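Local coordinates for protein TssK (Serratia sp. FS14, PDB 5Y0E) that probably serves as a trimeric baseplate component of the bacterial type VI secretion system, at residues L102-F114 against P118-E130. Numbering follows the deposited sequence.
Sequences LPTYRAGREDVIF and PEALARYLAYENE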
# COMPACT_ATOMS: atom_id res chain seq x y z
N LEU A 102 -13.20 -29.22 5.74
CA LEU A 102 -12.86 -29.82 7.00
C LEU A 102 -14.05 -29.68 7.87
O LEU A 102 -14.71 -28.68 7.84
CB LEU A 102 -11.70 -29.09 7.63
CG LEU A 102 -11.27 -29.65 8.97
CD1 LEU A 102 -10.49 -30.92 8.73
CD2 LEU A 102 -10.47 -28.65 9.76
N PRO A 103 -14.34 -30.69 8.66
CA PRO A 103 -15.48 -30.64 9.55
C PRO A 103 -15.23 -29.69 10.67
O PRO A 103 -14.12 -29.52 11.08
CB PRO A 103 -15.53 -32.04 10.10
CG PRO A 103 -14.84 -32.86 9.11
CD PRO A 103 -13.74 -32.01 8.63
N THR A 104 -16.28 -29.06 11.15
CA THR A 104 -16.16 -28.13 12.25
C THR A 104 -16.07 -28.90 13.57
O THR A 104 -16.66 -29.97 13.72
CB THR A 104 -17.35 -27.19 12.28
OG1 THR A 104 -18.51 -27.94 12.63
CG2 THR A 104 -17.57 -26.58 10.91
N TYR A 105 -15.31 -28.35 14.52
CA TYR A 105 -15.24 -28.95 15.84
C TYR A 105 -16.57 -28.79 16.55
O TYR A 105 -17.09 -27.69 16.68
CB TYR A 105 -14.14 -28.31 16.68
CG TYR A 105 -14.05 -28.94 18.05
CD1 TYR A 105 -14.86 -28.52 19.09
CD2 TYR A 105 -13.18 -29.99 18.29
CE1 TYR A 105 -14.80 -29.12 20.32
CE2 TYR A 105 -13.12 -30.59 19.51
CZ TYR A 105 -13.93 -30.15 20.52
OH TYR A 105 -13.88 -30.74 21.76
N ARG A 106 -17.11 -29.90 17.06
CA ARG A 106 -18.28 -29.84 17.91
C ARG A 106 -18.09 -30.78 19.09
O ARG A 106 -17.67 -31.93 18.92
CB ARG A 106 -19.57 -30.21 17.17
CG ARG A 106 -20.83 -29.87 17.96
CD ARG A 106 -21.27 -28.45 17.67
NE ARG A 106 -21.44 -28.29 16.24
CZ ARG A 106 -22.61 -28.38 15.61
NH1 ARG A 106 -23.72 -28.63 16.29
NH2 ARG A 106 -22.67 -28.23 14.29
N ALA A 107 -18.39 -30.28 20.29
CA ALA A 107 -18.18 -31.08 21.48
C ALA A 107 -19.12 -32.27 21.55
O ALA A 107 -18.78 -33.28 22.17
CB ALA A 107 -18.34 -30.21 22.73
N GLY A 108 -20.28 -32.18 20.90
CA GLY A 108 -21.23 -33.28 20.84
C GLY A 108 -20.85 -34.44 19.94
O GLY A 108 -21.60 -35.42 19.86
N ARG A 109 -19.70 -34.38 19.28
CA ARG A 109 -19.28 -35.42 18.36
C ARG A 109 -17.84 -35.76 18.65
O ARG A 109 -17.06 -34.92 19.08
CB ARG A 109 -19.41 -34.99 16.89
CG ARG A 109 -20.69 -34.27 16.52
CD ARG A 109 -20.75 -34.04 15.02
NE ARG A 109 -19.67 -33.20 14.52
CZ ARG A 109 -19.83 -31.98 14.03
NH1 ARG A 109 -18.78 -31.28 13.59
NH2 ARG A 109 -21.04 -31.45 13.96
N GLU A 110 -17.49 -37.01 18.39
CA GLU A 110 -16.11 -37.43 18.55
C GLU A 110 -15.23 -36.69 17.55
O GLU A 110 -15.66 -36.36 16.45
CB GLU A 110 -16.03 -38.94 18.34
CG GLU A 110 -17.35 -39.62 18.63
CD GLU A 110 -17.31 -41.10 18.42
OE1 GLU A 110 -17.10 -41.83 19.42
OE2 GLU A 110 -17.47 -41.53 17.26
N ASP A 111 -14.00 -36.41 17.97
CA ASP A 111 -13.08 -35.62 17.17
C ASP A 111 -11.94 -36.43 16.58
O ASP A 111 -11.26 -35.95 15.67
CB ASP A 111 -12.47 -34.50 18.02
CG ASP A 111 -12.21 -33.25 17.21
OD1 ASP A 111 -13.17 -32.78 16.57
OD2 ASP A 111 -11.07 -32.76 17.18
N VAL A 112 -11.71 -37.63 17.09
CA VAL A 112 -10.68 -38.52 16.58
C VAL A 112 -11.34 -39.85 16.26
O VAL A 112 -12.17 -40.33 17.02
CB VAL A 112 -9.55 -38.73 17.60
CG1 VAL A 112 -8.40 -39.47 16.96
CG2 VAL A 112 -9.11 -37.40 18.14
N ILE A 113 -10.95 -40.43 15.14
CA ILE A 113 -11.39 -41.74 14.73
C ILE A 113 -10.14 -42.53 14.40
O ILE A 113 -9.10 -41.98 14.08
CB ILE A 113 -12.37 -41.78 13.56
CG1 ILE A 113 -11.80 -41.10 12.35
CG2 ILE A 113 -13.70 -41.19 13.94
CD1 ILE A 113 -12.71 -41.17 11.18
N PHE A 114 -10.26 -43.84 14.51
CA PHE A 114 -9.15 -44.72 14.26
C PHE A 114 -9.35 -45.54 13.00
O PHE A 114 -8.44 -46.16 12.50
CB PHE A 114 -8.95 -45.60 15.49
CG PHE A 114 -8.77 -44.83 16.75
CD1 PHE A 114 -9.86 -44.35 17.43
CD2 PHE A 114 -7.53 -44.57 17.26
CE1 PHE A 114 -9.71 -43.63 18.58
CE2 PHE A 114 -7.37 -43.85 18.41
CZ PHE A 114 -8.47 -43.38 19.08
N PRO A 118 -16.79 -43.08 5.73
CA PRO A 118 -17.38 -41.96 5.00
C PRO A 118 -18.34 -41.24 5.95
O PRO A 118 -18.65 -41.74 7.02
CB PRO A 118 -18.17 -42.67 3.93
CG PRO A 118 -18.69 -43.87 4.65
CD PRO A 118 -17.64 -44.27 5.65
N GLU A 119 -18.75 -40.04 5.62
CA GLU A 119 -19.72 -39.38 6.46
C GLU A 119 -19.45 -39.26 7.97
O GLU A 119 -20.37 -39.27 8.76
CB GLU A 119 -21.00 -40.15 6.33
CG GLU A 119 -20.74 -41.64 6.32
CD GLU A 119 -21.16 -42.29 7.61
OE1 GLU A 119 -22.22 -41.91 8.14
OE2 GLU A 119 -20.46 -43.18 8.09
N ALA A 120 -18.21 -39.13 8.39
CA ALA A 120 -17.91 -39.01 9.78
C ALA A 120 -17.31 -37.65 9.98
O ALA A 120 -16.33 -37.30 9.37
CB ALA A 120 -16.96 -40.09 10.21
N LEU A 121 -17.91 -36.88 10.85
CA LEU A 121 -17.43 -35.55 11.10
C LEU A 121 -16.30 -35.36 12.08
O LEU A 121 -16.26 -34.38 12.78
CB LEU A 121 -18.59 -34.69 11.51
CG LEU A 121 -19.68 -34.90 10.48
CD1 LEU A 121 -20.98 -34.35 11.02
CD2 LEU A 121 -19.29 -34.20 9.21
N ALA A 122 -15.39 -36.30 12.11
CA ALA A 122 -14.25 -36.19 12.98
C ALA A 122 -13.19 -35.36 12.30
O ALA A 122 -13.03 -35.44 11.12
CB ALA A 122 -13.72 -37.55 13.31
N ARG A 123 -12.46 -34.58 13.05
CA ARG A 123 -11.44 -33.76 12.47
C ARG A 123 -10.15 -34.50 12.29
O ARG A 123 -9.35 -34.15 11.47
CB ARG A 123 -11.22 -32.53 13.33
CG ARG A 123 -12.28 -31.48 13.13
CD ARG A 123 -12.31 -30.44 14.23
NE ARG A 123 -11.11 -29.66 14.23
CZ ARG A 123 -10.96 -28.51 13.61
NH1 ARG A 123 -11.94 -28.00 12.92
NH2 ARG A 123 -9.83 -27.86 13.68
N TYR A 124 -9.95 -35.55 13.05
CA TYR A 124 -8.70 -36.26 12.94
C TYR A 124 -8.81 -37.74 12.75
O TYR A 124 -9.76 -38.36 13.16
CB TYR A 124 -7.87 -35.99 14.19
CG TYR A 124 -7.40 -34.58 14.32
CD1 TYR A 124 -6.22 -34.19 13.78
CD2 TYR A 124 -8.14 -33.64 15.00
CE1 TYR A 124 -5.78 -32.91 13.89
CE2 TYR A 124 -7.71 -32.36 15.12
CZ TYR A 124 -6.52 -32.00 14.56
OH TYR A 124 -6.07 -30.73 14.67
N LEU A 125 -7.81 -38.30 12.10
CA LEU A 125 -7.70 -39.72 11.90
C LEU A 125 -6.41 -40.11 12.55
O LEU A 125 -5.38 -39.62 12.19
CB LEU A 125 -7.64 -40.06 10.44
CG LEU A 125 -7.44 -41.54 10.24
CD1 LEU A 125 -8.70 -42.28 10.59
CD2 LEU A 125 -7.01 -41.81 8.82
N ALA A 126 -6.48 -41.03 13.49
CA ALA A 126 -5.30 -41.42 14.25
C ALA A 126 -4.47 -42.42 13.47
O ALA A 126 -5.00 -43.31 12.80
CB ALA A 126 -5.71 -42.02 15.59
N TYR A 127 -3.15 -42.26 13.55
CA TYR A 127 -2.22 -43.17 12.91
C TYR A 127 -1.01 -43.35 13.82
O TYR A 127 -0.75 -42.54 14.71
CB TYR A 127 -1.78 -42.65 11.55
CG TYR A 127 -0.93 -41.40 11.59
CD1 TYR A 127 -1.49 -40.16 11.79
CD2 TYR A 127 0.43 -41.47 11.38
CE1 TYR A 127 -0.73 -39.03 11.80
CE2 TYR A 127 1.20 -40.35 11.39
CZ TYR A 127 0.62 -39.13 11.60
OH TYR A 127 1.39 -38.01 11.62
N GLU A 128 -0.27 -44.42 13.58
CA GLU A 128 0.82 -44.79 14.47
C GLU A 128 2.15 -44.39 13.87
O GLU A 128 2.36 -44.52 12.67
CB GLU A 128 0.80 -46.28 14.76
CG GLU A 128 1.46 -46.65 16.06
CD GLU A 128 1.68 -48.13 16.20
OE1 GLU A 128 2.85 -48.55 16.33
OE2 GLU A 128 0.67 -48.87 16.16
N ASN A 129 3.05 -43.90 14.72
CA ASN A 129 4.41 -43.55 14.31
C ASN A 129 5.32 -43.62 15.52
O ASN A 129 4.87 -43.49 16.66
CB ASN A 129 4.46 -42.17 13.66
CG ASN A 129 5.51 -42.07 12.58
OD1 ASN A 129 6.40 -42.91 12.50
ND2 ASN A 129 5.40 -41.06 11.74
N GLU A 130 6.61 -43.83 15.28
CA GLU A 130 7.58 -43.92 16.36
C GLU A 130 8.64 -42.85 16.24
O GLU A 130 9.15 -42.57 15.15
CB GLU A 130 8.22 -45.30 16.42
CG GLU A 130 8.84 -45.54 17.79
CD GLU A 130 9.53 -46.87 17.98
OE1 GLU A 130 10.41 -47.21 17.17
OE2 GLU A 130 9.20 -47.57 18.97
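A bend at chi3 (66°) in R123, whose CG stands anti to the carbonyl carbon (chi1 -78°), turns its guanidinium toward the backbone of L102-Y105, where NH1 donates to P103 O at 3.2 Å. The acceptor lies 28° out of the guanidinium plane, and L102 CD2 rests over one face of the group. Chi1 and an extended chi2 set R123 CD 3.4 Å from D111 OD1. Carboxylate and guanidinium are nearly coplanar, yet D111 OD2 stays 4.3 Å from R123 NE, too far for a salt bridge; D71 supplies that partner at NH1, and T73 accepts from NH2.

Beyond this arginine the two segments illustrate parallel strand pairing, with 112-113 beside 124-130. Y124 N donates to D111 O, I113 N to Y124 O and A126 N to I113 O, the last at 2.8 Å and nearly straight. I113 CG2 meets A122 CB, while F114 CD2 lies 3.6 Å from A126 CB.

Across the trimer, V112 packs on N135 of the second subunit and on V8 of the third. Strand 112-113 forms one margin of the mixed sheet within this chain; strand 142-155 runs antiparallel along the other side of 124-131.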